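Local atomic coordinates of carboxylic ester hydrolase (Aspergillus niger, PDB entry 7K4O), a protein that hydrolyses tannin esters as a serine esterase of the tannase and feruloyl esterase family, probably releasing gallic acid. Residues Val262-Asp274 / Val533-Asp545. Residues are numbered along the deposited sequence; the frame is centred on the assembly and turned at random.
Sequences VVARTDLCLLDFD and VYNQRSIDSWHYD. With CA (calcium ion), chain K; NAG (2-acetamido-2-deoxy-beta-D-glucopyranose), chain D; NAG (2-acetamido-2-deoxy-beta-D-glucopyranose), chain B.
Val533, on strand 529-533, meets the other segment through CG2, which lies 4.2 Å from NH1 of Arg265. Asn535 then caps the helix that follows: its OD1 accepts from the backbone N and the OG of Ser538, which reach it from opposite faces of the amide plane. Arg537 extends to the far end of helix 266-272. Its NH1 and NH2 grip Asp272 end-on, NH2 to OD1 and NH1 to OD2, each 2.9 Å and on the syn lone pairs; two nearly straight bonds and planes only 13° apart make this a bidentate salt bridge, while Leu271 CD1 covers one guanidinium face. Ser538 OG donates a hydrogen bond to Asn535 OD1 and accepts one from Arg265, whose NH2 stands 2.8 Å from that OG, which lies in the guanidinium plane. The rotation of Arg265 is fixed further by the salt bridge from its NE to Asp267 OD1, and by Leu268 CD1 over its guanidinium face. Ser541 packs CB against CG of Leu271 at 3.9 Å; its OG, turned between backbone N and carbonyl carbon, donates to Ser538 O and comes 3.2 Å from Asp267 CB. Trp542 points NE1 at Asp267 OD2, 2.9 Å away and nearly straight at 169°, with ring and carboxylate planes almost perpendicular. Arg520 also pairs with this OD2, so two partners hold the buried oxygen. The two short helices cross at 86° with axes 8.9 Å apart. Beyond them, Cys269 is disulfide-bonded to Cys252 of helix 238-252, and Val262 O binds the calcium ion together with Asp253, Asp256, Lys258 and Asp260. Strand 520-524 touches Arg265 and Trp542, and its Arg520 shares backbone hydrogen bonding with Val533; helix 444-452 packs on Ile539. The contact therefore joins the segment carrying calcium ligand Val262 and helix 266-272 to strand 529-533 and helix 536-541.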
ATOM      1  N   VAL A 262       3.635   0.503  22.545  1.00 32.90           N
ATOM      2  CA  VAL A 262       3.407  -0.063  21.190  1.00 33.48           C
ATOM      3  C   VAL A 262       2.443  -1.200  21.360  1.00 30.10           C
ATOM      4  O   VAL A 262       2.698  -2.110  22.110  1.00 32.83           O
ATOM      5  CB  VAL A 262       4.709  -0.533  20.517  1.00 34.92           C
ATOM      6  CG1 VAL A 262       4.404  -0.998  19.084  1.00 36.28           C
ATOM      7  CG2 VAL A 262       5.757   0.567  20.512  1.00 32.45           C
ATOM      8  N   VAL A 263       1.358  -1.171  20.594  1.00 30.57           N
ATOM      9  CA  VAL A 263       0.445  -2.334  20.547  1.00 30.80           C
ATOM     10  C   VAL A 263       0.815  -3.239  19.370  1.00 34.14           C
ATOM     11  O   VAL A 263       0.411  -2.941  18.226  1.00 33.79           O
ATOM     12  CB  VAL A 263      -0.997  -1.823  20.474  1.00 31.73           C
ATOM     13  CG1 VAL A 263      -1.980  -2.971  20.355  1.00 32.17           C
ATOM     14  CG2 VAL A 263      -1.286  -0.938  21.689  1.00 35.87           C
ATOM     15  N   ALA A 264       1.514  -4.324  19.663  1.00 30.26           N
ATOM     16  CA  ALA A 264       1.907  -5.337  18.669  1.00 30.13           C
ATOM     17  C   ALA A 264       0.797  -6.355  18.527  1.00 31.84           C
ATOM     18  O   ALA A 264       0.894  -7.187  17.630  1.00 30.10           O
ATOM     19  CB  ALA A 264       3.187  -6.020  19.082  1.00 31.73           C
ATOM     20  N   ARG A 265      -0.176  -6.391  19.453  1.00 29.11           N
ATOM     21  CA  ARG A 265      -1.262  -7.393  19.384  1.00 27.59           C
ATOM     22  C   ARG A 265      -2.594  -6.641  19.354  1.00 33.94           C
ATOM     23  O   ARG A 265      -3.357  -6.666  20.366  1.00 31.38           O
ATOM     24  CB  ARG A 265      -1.128  -8.421  20.510  1.00 29.10           C
ATOM     25  CG  ARG A 265       0.134  -9.266  20.371  1.00 28.31           C
ATOM     26  CD  ARG A 265       0.069 -10.276  19.235  1.00 27.97           C
ATOM     27  NE  ARG A 265      -0.911 -11.300  19.455  1.00 28.13           N
ATOM     28  CZ  ARG A 265      -0.749 -12.391  20.175  1.00 30.80           C
ATOM     29  NH1 ARG A 265       0.425 -12.672  20.722  1.00 30.89           N
ATOM     30  NH2 ARG A 265      -1.749 -13.233  20.324  1.00 33.50           N
ATOM     31  N   THR A 266      -2.925  -6.086  18.183  1.00 31.21           N
ATOM     32  CA  THR A 266      -4.242  -5.445  17.970  1.00 30.25           C
ATOM     33  C   THR A 266      -5.330  -6.508  17.921  1.00 27.09           C
ATOM     34  O   THR A 266      -6.515  -6.130  18.131  1.00 31.93           O
ATOM     35  CB  THR A 266      -4.263  -4.554  16.725  1.00 27.80           C
ATOM     36  OG1 THR A 266      -4.039  -5.419  15.620  1.00 29.01           O
ATOM     37  CG2 THR A 266      -3.296  -3.411  16.837  1.00 27.91           C
ATOM     38  N   ASP A 267      -4.999  -7.767  17.701  1.00 27.38           N
ATOM     39  CA  ASP A 267      -5.936  -8.900  17.758  1.00 29.77           C
ATOM     40  C   ASP A 267      -6.384  -9.069  19.230  1.00 32.63           C
ATOM     41  O   ASP A 267      -7.604  -9.124  19.503  1.00 31.96           O
ATOM     42  CB  ASP A 267      -5.330 -10.170  17.173  1.00 30.42           C
ATOM     43  CG  ASP A 267      -3.847 -10.403  17.405  1.00 33.99           C
ATOM     44  OD1 ASP A 267      -3.294  -9.901  18.445  1.00 32.55           O
ATOM     45  OD2 ASP A 267      -3.217 -11.029  16.515  1.00 30.73           O
ATOM     46  N   LEU A 268      -5.436  -9.206  20.160  1.00 32.59           N
ATOM     47  CA  LEU A 268      -5.812  -9.330  21.609  1.00 33.08           C
ATOM     48  C   LEU A 268      -6.576  -8.067  22.009  1.00 32.03           C
ATOM     49  O   LEU A 268      -7.535  -8.209  22.783  1.00 37.52           O
ATOM     50  CB  LEU A 268      -4.573  -9.539  22.483  1.00 32.49           C
ATOM     51  CG  LEU A 268      -3.837 -10.832  22.219  1.00 33.01           C
ATOM     52  CD1 LEU A 268      -2.542 -10.881  23.021  1.00 34.59           C
ATOM     53  CD2 LEU A 268      -4.707 -12.052  22.496  1.00 35.95           C
ATOM     54  N   CYS A 269      -6.211  -6.907  21.483  1.00 32.19           N
ATOM     55  CA  CYS A 269      -6.894  -5.645  21.805  1.00 34.32           C
ATOM     56  C   CYS A 269      -8.367  -5.754  21.390  1.00 36.55           C
ATOM     57  O   CYS A 269      -9.298  -5.483  22.199  1.00 35.62           O
ATOM     58  CB  CYS A 269      -6.185  -4.504  21.126  1.00 34.80           C
ATOM     59  SG  CYS A 269      -6.648  -2.881  21.724  0.99 40.24           S
ATOM     60  N   LEU A 270      -8.601  -6.152  20.148  1.00 36.30           N
ATOM     61  CA  LEU A 270      -9.979  -6.241  19.611  1.00 33.28           C
ATOM     62  C   LEU A 270     -10.773  -7.277  20.401  1.00 33.78           C
ATOM     63  O   LEU A 270     -11.977  -7.046  20.653  1.00 34.00           O
ATOM     64  CB  LEU A 270      -9.890  -6.639  18.136  1.00 32.66           C
ATOM     65  CG  LEU A 270     -11.228  -6.854  17.440  1.00 33.59           C
ATOM     66  CD1 LEU A 270     -11.975  -5.526  17.401  1.00 33.76           C
ATOM     67  CD2 LEU A 270     -10.984  -7.424  16.031  1.00 37.67           C
ATOM     68  N   LEU A 271     -10.136  -8.364  20.810  1.00 32.42           N
ATOM     69  CA  LEU A 271     -10.820  -9.463  21.520  1.00 36.08           C
ATOM     70  C   LEU A 271     -11.110  -9.052  22.983  1.00 40.30           C
ATOM     71  O   LEU A 271     -12.159  -9.473  23.487  1.00 38.60           O
ATOM     72  CB  LEU A 271      -9.958 -10.718  21.493  1.00 36.19           C
ATOM     73  CG  LEU A 271      -9.864 -11.462  20.167  1.00 36.74           C
ATOM     74  CD1 LEU A 271      -8.656 -12.371  20.219  1.00 37.53           C
ATOM     75  CD2 LEU A 271     -11.118 -12.282  19.859  1.00 38.15           C
ATOM     76  N   ASP A 272     -10.210  -8.345  23.654  1.00 37.06           N
ATOM     77  CA  ASP A 272     -10.209  -8.316  25.137  1.00 40.11           C
ATOM     78  C   ASP A 272     -10.442  -6.926  25.721  1.00 40.75           C
ATOM     79  O   ASP A 272     -10.606  -6.888  26.932  1.00 45.54           O
ATOM     80  CB  ASP A 272      -8.907  -8.901  25.680  1.00 38.73           C
ATOM     81  CG  ASP A 272      -8.775 -10.377  25.392  1.00 39.25           C
ATOM     82  OD1 ASP A 272      -9.804 -11.034  25.168  1.00 40.84           O
ATOM     83  OD2 ASP A 272      -7.625 -10.870  25.365  1.00 44.36           O
ATOM     84  N   PHE A 273     -10.404  -5.827  24.974  1.00 38.64           N
ATOM     85  CA  PHE A 273     -10.572  -4.482  25.552  1.00 36.91           C
ATOM     86  C   PHE A 273     -11.905  -3.864  25.148  1.00 47.03           C
ATOM     87  O   PHE A 273     -12.203  -3.753  23.932  1.00 43.13           O
ATOM     88  CB  PHE A 273      -9.433  -3.572  25.148  1.00 40.13           C
ATOM     89  CG  PHE A 273      -9.579  -2.194  25.715  1.00 36.96           C
ATOM     90  CD1 PHE A 273      -9.628  -2.009  27.102  1.00 41.77           C
ATOM     91  CD2 PHE A 273      -9.681  -1.080  24.904  1.00 37.04           C
ATOM     92  CE1 PHE A 273      -9.756  -0.734  27.636  1.00 37.98           C
ATOM     93  CE2 PHE A 273      -9.822   0.189  25.440  1.00 38.81           C
ATOM     94  CZ  PHE A 273      -9.865   0.361  26.813  1.00 40.09           C
ATOM     95  N   ASP A 274     -12.689  -3.439  26.148  1.00 40.38           N
ATOM     96  CA  ASP A 274     -13.996  -2.775  25.927  1.00 39.56           C
ATOM     97  C   ASP A 274     -13.817  -1.284  26.089  1.00 37.18           C
ATOM     98  O   ASP A 274     -13.529  -0.841  27.232  1.00 42.42           O
ATOM     99  CB  ASP A 274     -15.029  -3.291  26.924  1.00 44.58           C
ATOM    100  CG  ASP A 274     -16.440  -2.780  26.662  1.00 44.56           C
ATOM    101  OD1 ASP A 274     -16.598  -1.763  25.972  1.00 39.42           O
ATOM    102  OD2 ASP A 274     -17.370  -3.408  27.186  1.00 54.50           O
ATOM    103  N   VAL A 533       4.352 -16.791  18.015  1.00 30.41           N
ATOM    104  CA  VAL A 533       3.509 -17.860  18.601  1.00 31.76           C
ATOM    105  C   VAL A 533       2.263 -18.092  17.768  1.00 29.92           C
ATOM    106  O   VAL A 533       1.747 -17.172  17.144  1.00 31.37           O
ATOM    107  CB  VAL A 533       3.138 -17.562  20.063  1.00 33.92           C
ATOM    108  CG1 VAL A 533       4.388 -17.316  20.892  1.00 38.67           C
ATOM    109  CG2 VAL A 533       2.165 -16.412  20.168  1.00 36.33           C
ATOM    110  N   TYR A 534       1.794 -19.317  17.823  1.00 30.88           N
ATOM    111  CA  TYR A 534       0.531 -19.756  17.208  1.00 30.20           C
ATOM    112  C   TYR A 534      -0.589 -19.615  18.237  1.00 32.91           C
ATOM    113  O   TYR A 534      -0.556 -20.335  19.229  1.00 33.73           O
ATOM    114  CB  TYR A 534       0.628 -21.181  16.708  1.00 30.63           C
ATOM    115  CG  TYR A 534      -0.545 -21.527  15.837  1.00 32.37           C
ATOM    116  CD1 TYR A 534      -1.715 -22.029  16.390  1.00 32.95           C
ATOM    117  CD2 TYR A 534      -0.506 -21.348  14.460  1.00 31.76           C
ATOM    118  CE1 TYR A 534      -2.830 -22.310  15.611  1.00 35.19           C
ATOM    119  CE2 TYR A 534      -1.606 -21.630  13.670  1.00 31.04           C
ATOM    120  CZ  TYR A 534      -2.782 -22.083  14.244  1.00 33.89           C
ATOM    121  OH  TYR A 534      -3.864 -22.405  13.483  1.00 31.38           O
ATOM    122  N   ASN A 535      -1.570 -18.779  17.972  1.00 30.55           N
ATOM    123  CA  ASN A 535      -2.693 -18.517  18.919  1.00 28.82           C
ATOM    124  C   ASN A 535      -3.994 -18.486  18.129  1.00 28.74           C
ATOM    125  O   ASN A 535      -4.246 -17.499  17.430  1.00 30.14           O
ATOM    126  CB  ASN A 535      -2.453 -17.238  19.677  1.00 29.18           C
ATOM    127  CG  ASN A 535      -3.482 -17.008  20.760  1.00 38.27           C
ATOM    128  OD1 ASN A 535      -4.438 -16.308  20.531  1.00 37.52           O
ATOM    129  ND2 ASN A 535      -3.298 -17.611  21.934  1.00 36.41           N
ATOM    130  N   GLN A 536      -4.728 -19.580  18.151  1.00 30.34           N
ATOM    131  CA  GLN A 536      -5.935 -19.759  17.316  1.00 32.88           C
ATOM    132  C   GLN A 536      -6.936 -18.630  17.559  1.00 35.39           C
ATOM    133  O   GLN A 536      -7.549 -18.153  16.592  1.00 31.88           O
ATOM    134  CB  GLN A 536      -6.570 -21.115  17.549  1.00 33.31           C
ATOM    135  CG  GLN A 536      -7.620 -21.448  16.502  1.00 35.35           C
ATOM    136  CD  GLN A 536      -6.956 -21.610  15.149  1.00 37.62           C
ATOM    137  OE1 GLN A 536      -6.098 -22.480  14.955  1.00 34.12           O
ATOM    138  NE2 GLN A 536      -7.352 -20.768  14.205  1.00 33.02           N
ATOM    139  N   ARG A 537      -7.154 -18.245  18.801  1.00 33.92           N
ATOM    140  CA  ARG A 537      -8.140 -17.200  19.128  1.00 36.85           C
ATOM    141  C   ARG A 537      -7.748 -15.898  18.416  1.00 33.04           C
ATOM    142  O   ARG A 537      -8.630 -15.197  17.855  1.00 31.87           O
ATOM    143  CB  ARG A 537      -8.189 -17.046  20.655  1.00 38.57           C
ATOM    144  CG  ARG A 537      -9.321 -16.181  21.170  1.00 46.05           C
ATOM    145  CD  ARG A 537      -9.392 -16.297  22.710  1.00 44.81           C
ATOM    146  NE  ARG A 537      -8.367 -15.488  23.344  1.00 45.85           N
ATOM    147  CZ  ARG A 537      -8.541 -14.250  23.836  1.00 40.83           C
ATOM    148  NH1 ARG A 537      -7.509 -13.599  24.327  1.00 39.37           N
ATOM    149  NH2 ARG A 537      -9.728 -13.662  23.879  1.00 41.95           N
ATOM    150  N   SER A 538      -6.471 -15.536  18.440  1.00 30.63           N
ATOM    151  CA  SER A 538      -5.983 -14.319  17.750  1.00 30.71           C
ATOM    152  C   SER A 538      -6.164 -14.498  16.235  1.00 28.94           C
ATOM    153  O   SER A 538      -6.621 -13.547  15.607  1.00 30.08           O
ATOM    154  CB  SER A 538      -4.547 -14.048  18.110  1.00 35.05           C
ATOM    155  OG  SER A 538      -4.432 -13.646  19.467  1.00 34.36           O
ATOM    156  N   ILE A 539      -5.758 -15.647  15.692  1.00 27.96           N
ATOM    157  CA  ILE A 539      -5.832 -15.861  14.221  1.00 28.81           C
ATOM    158  C   ILE A 539      -7.288 -15.670  13.809  1.00 31.86           C
ATOM    159  O   ILE A 539      -7.545 -14.996  12.808  1.00 28.48           O
ATOM    160  CB  ILE A 539      -5.276 -17.231  13.848  1.00 28.35           C
ATOM    161  CG1 ILE A 539      -3.762 -17.243  14.075  1.00 29.94           C
ATOM    162  CG2 ILE A 539      -5.673 -17.649  12.448  1.00 29.30           C
ATOM    163  CD1 ILE A 539      -3.195 -18.619  14.112  1.00 30.05           C
ATOM    164  N   ASP A 540      -8.219 -16.235  14.583  1.00 30.21           N
ATOM    165  CA  ASP A 540      -9.662 -16.190  14.218  1.00 30.43           C
ATOM    166  C   ASP A 540     -10.148 -14.750  14.220  1.00 26.87           C
ATOM    167  O   ASP A 540     -11.076 -14.451  13.443  1.00 29.97           O
ATOM    168  CB  ASP A 540     -10.515 -17.040  15.153  1.00 31.02           C
ATOM    169  CG  ASP A 540     -10.313 -18.531  15.039  1.00 34.55           C
ATOM    170  OD1 ASP A 540      -9.619 -19.009  14.103  1.00 34.75           O
ATOM    171  OD2 ASP A 540     -10.791 -19.235  15.969  1.00 37.77           O
ATOM    172  N   SER A 541      -9.593 -13.863  15.045  1.00 27.07           N
ATOM    173  CA  SER A 541     -10.042 -12.451  15.143  1.00 29.05           C
ATOM    174  C   SER A 541      -9.755 -11.688  13.841  1.00 29.17           C
ATOM    175  O   SER A 541     -10.351 -10.643  13.647  1.00 28.30           O
ATOM    176  CB  SER A 541      -9.469 -11.714  16.285  1.00 29.41           C
ATOM    177  OG  SER A 541      -8.085 -11.401  16.111  1.00 30.41           O
ATOM    178  N   TRP A 542      -8.836 -12.204  13.012  1.00 27.52           N
ATOM    179  CA  TRP A 542      -8.436 -11.529  11.751  1.00 26.94           C
ATOM    180  C   TRP A 542      -9.270 -12.039  10.581  1.00 27.96           C
ATOM    181  O   TRP A 542      -8.976 -11.610   9.430  1.00 27.13           O
ATOM    182  CB  TRP A 542      -6.952 -11.792  11.441  1.00 25.23           C
ATOM    183  CG  TRP A 542      -5.967 -11.103  12.318  1.00 23.75           C
ATOM    184  CD1 TRP A 542      -5.319 -11.635  13.396  1.00 26.34           C
ATOM    185  CD2 TRP A 542      -5.438  -9.779  12.150  1.00 27.34           C
ATOM    186  NE1 TRP A 542      -4.486 -10.713  13.945  1.00 25.93           N
ATOM    187  CE2 TRP A 542      -4.504  -9.567  13.186  1.00 26.26           C
ATOM    188  CE3 TRP A 542      -5.717  -8.737  11.274  1.00 25.83           C
ATOM    189  CZ2 TRP A 542      -3.842  -8.358  13.341  1.00 27.19           C
ATOM    190  CZ3 TRP A 542      -5.052  -7.544  11.410  1.00 27.32           C
ATOM    191  CH2 TRP A 542      -4.116  -7.354  12.433  1.00 29.90           C
ATOM    192  N   HIS A 543     -10.154 -12.994  10.810  1.00 25.58           N
ATOM    193  CA  HIS A 543     -10.903 -13.657   9.721  1.00 26.84           C
ATOM    194  C   HIS A 543     -12.350 -13.200   9.798  1.00 30.89           C
ATOM    195  O   HIS A 543     -12.940 -13.279  10.894  1.00 28.83           O
ATOM    196  CB  HIS A 543     -10.820 -15.155   9.816  1.00 28.03           C
ATOM    197  CG  HIS A 543      -9.449 -15.703   9.571  1.00 27.22           C
ATOM    198  ND1 HIS A 543      -9.102 -16.988   9.954  1.00 30.88           N
ATOM    199  CD2 HIS A 543      -8.364 -15.173   8.952  1.00 28.51           C
ATOM    200  CE1 HIS A 543      -7.847 -17.223   9.582  1.00 31.89           C
ATOM    201  NE2 HIS A 543      -7.364 -16.122   8.972  1.00 27.65           N
ATOM    202  N   TYR A 544     -12.912 -12.801   8.673  1.00 28.87           N
ATOM    203  CA  TYR A 544     -14.278 -12.233   8.624  1.00 28.57           C
ATOM    204  C   TYR A 544     -15.136 -12.988   7.622  1.00 30.21           C
ATOM    205  O   TYR A 544     -14.727 -13.334   6.531  1.00 28.24           O
ATOM    206  CB  TYR A 544     -14.248 -10.740   8.357  1.00 25.80           C
ATOM    207  CG  TYR A 544     -13.580  -9.988   9.472  1.00 28.50           C
ATOM    208  CD1 TYR A 544     -14.295  -9.614  10.586  1.00 27.18           C
ATOM    209  CD2 TYR A 544     -12.209  -9.737   9.459  1.00 26.29           C
ATOM    210  CE1 TYR A 544     -13.702  -8.949  11.644  1.00 28.85           C
ATOM    211  CE2 TYR A 544     -11.594  -9.072  10.509  1.00 29.76           C
ATOM    212  CZ  TYR A 544     -12.343  -8.700  11.623  1.00 32.12           C
ATOM    213  OH  TYR A 544     -11.754  -8.048  12.660  1.00 29.66           O
ATOM    214  N   ASP A 545     -16.382 -13.240   8.044  1.00 28.32           N
ATOM    215  CA  ASP A 545     -17.413 -13.838   7.190  1.00 27.25           C
ATOM    216  C   ASP A 545     -18.252 -12.697   6.610  1.00 28.89           C
ATOM    217  O   ASP A 545     -19.039 -12.042   7.367  1.00 28.47           O
ATOM    218  CB  ASP A 545     -18.269 -14.818   7.987  1.00 30.71           C
ATOM    219  CG  ASP A 545     -19.421 -15.384   7.176  1.00 41.87           C
ATOM    220  OD1 ASP A 545     -19.425 -15.264   5.942  1.00 43.32           O
ATOM    221  OD2 ASP A 545     -20.323 -15.928   7.809  1.00 51.60           O
TER
HETATM  222 CA    CA K 604       3.703  -3.447  23.807  0.97 33.25          CA
HETATM  223  C1  NAG D   2       2.053 -25.267  18.332  1.00 50.64           C
HETATM  224  C2  NAG D   2       2.784 -24.279  19.202  1.00 46.67           C
HETATM  225  C3  NAG D   2       3.463 -24.993  20.371  0.81 50.95           C
HETATM  226  C4  NAG D   2       2.487 -25.922  21.067  0.81 54.29           C
HETATM  227  C5  NAG D   2       1.854 -26.875  20.058  0.71 56.27           C
HETATM  228  C6  NAG D   2       0.867 -27.839  20.708  1.00 53.79           C
HETATM  229  C7  NAG D   2       3.911 -22.257  18.471  0.71 39.65           C
HETATM  230  C8  NAG D   2       4.986 -21.685  17.605  0.75 42.07           C
HETATM  231  N2  NAG D   2       3.822 -23.594  18.454  0.94 44.59           N
HETATM  232  O3  NAG D   2       3.936 -24.018  21.301  0.78 49.79           O
HETATM  233  O4  NAG D   2       3.212 -26.670  22.036  0.76 57.53           O
HETATM  234  O5  NAG D   2       1.151 -26.039  19.124  0.93 51.34           O
HETATM  235  O6  NAG D   2      -0.241 -27.039  21.161  0.77 57.73           O
HETATM  236  O7  NAG D   2       3.152 -21.521  19.101  0.93 36.47           O
HETATM  237  C1  NAG B   1      -0.428 -25.605  13.710  0.90 32.62           C
HETATM  238  C2  NAG B   1      -0.828 -26.449  14.887  1.00 36.47           C
HETATM  239  C3  NAG B   1      -0.454 -25.720  16.160  1.00 38.83           C
HETATM  240  C4  NAG B   1       1.023 -25.502  16.161  1.00 37.30           C
HETATM  241  C5  NAG B   1       1.402 -24.663  14.919  0.75 30.98           C
HETATM  242  C6  NAG B   1       2.885 -24.411  14.836  0.81 34.28           C
HETATM  243  C7  NAG B   1      -2.755 -27.883  14.663  1.00 44.28           C
HETATM  244  C8  NAG B   1      -4.228 -28.044  14.518  1.00 41.83           C
HETATM  245  N2  NAG B   1      -2.248 -26.670  14.786  0.76 35.14           N
HETATM  246  O3  NAG B   1      -0.880 -26.466  17.292  0.98 42.61           O
HETATM  247  O4  NAG B   1       1.275 -24.640  17.243  0.80 40.25           O
HETATM  248  O5  NAG B   1       0.964 -25.339  13.764  0.70 29.92           O
HETATM  249  O6  NAG B   1       3.167 -23.352  13.912  0.78 34.83           O
HETATM  250  O7  NAG B   1      -2.032 -28.835  14.691  0.99 53.51           O
HETATM  251  O   HOH W   1       5.398  -4.207  22.008  1.00 36.17           O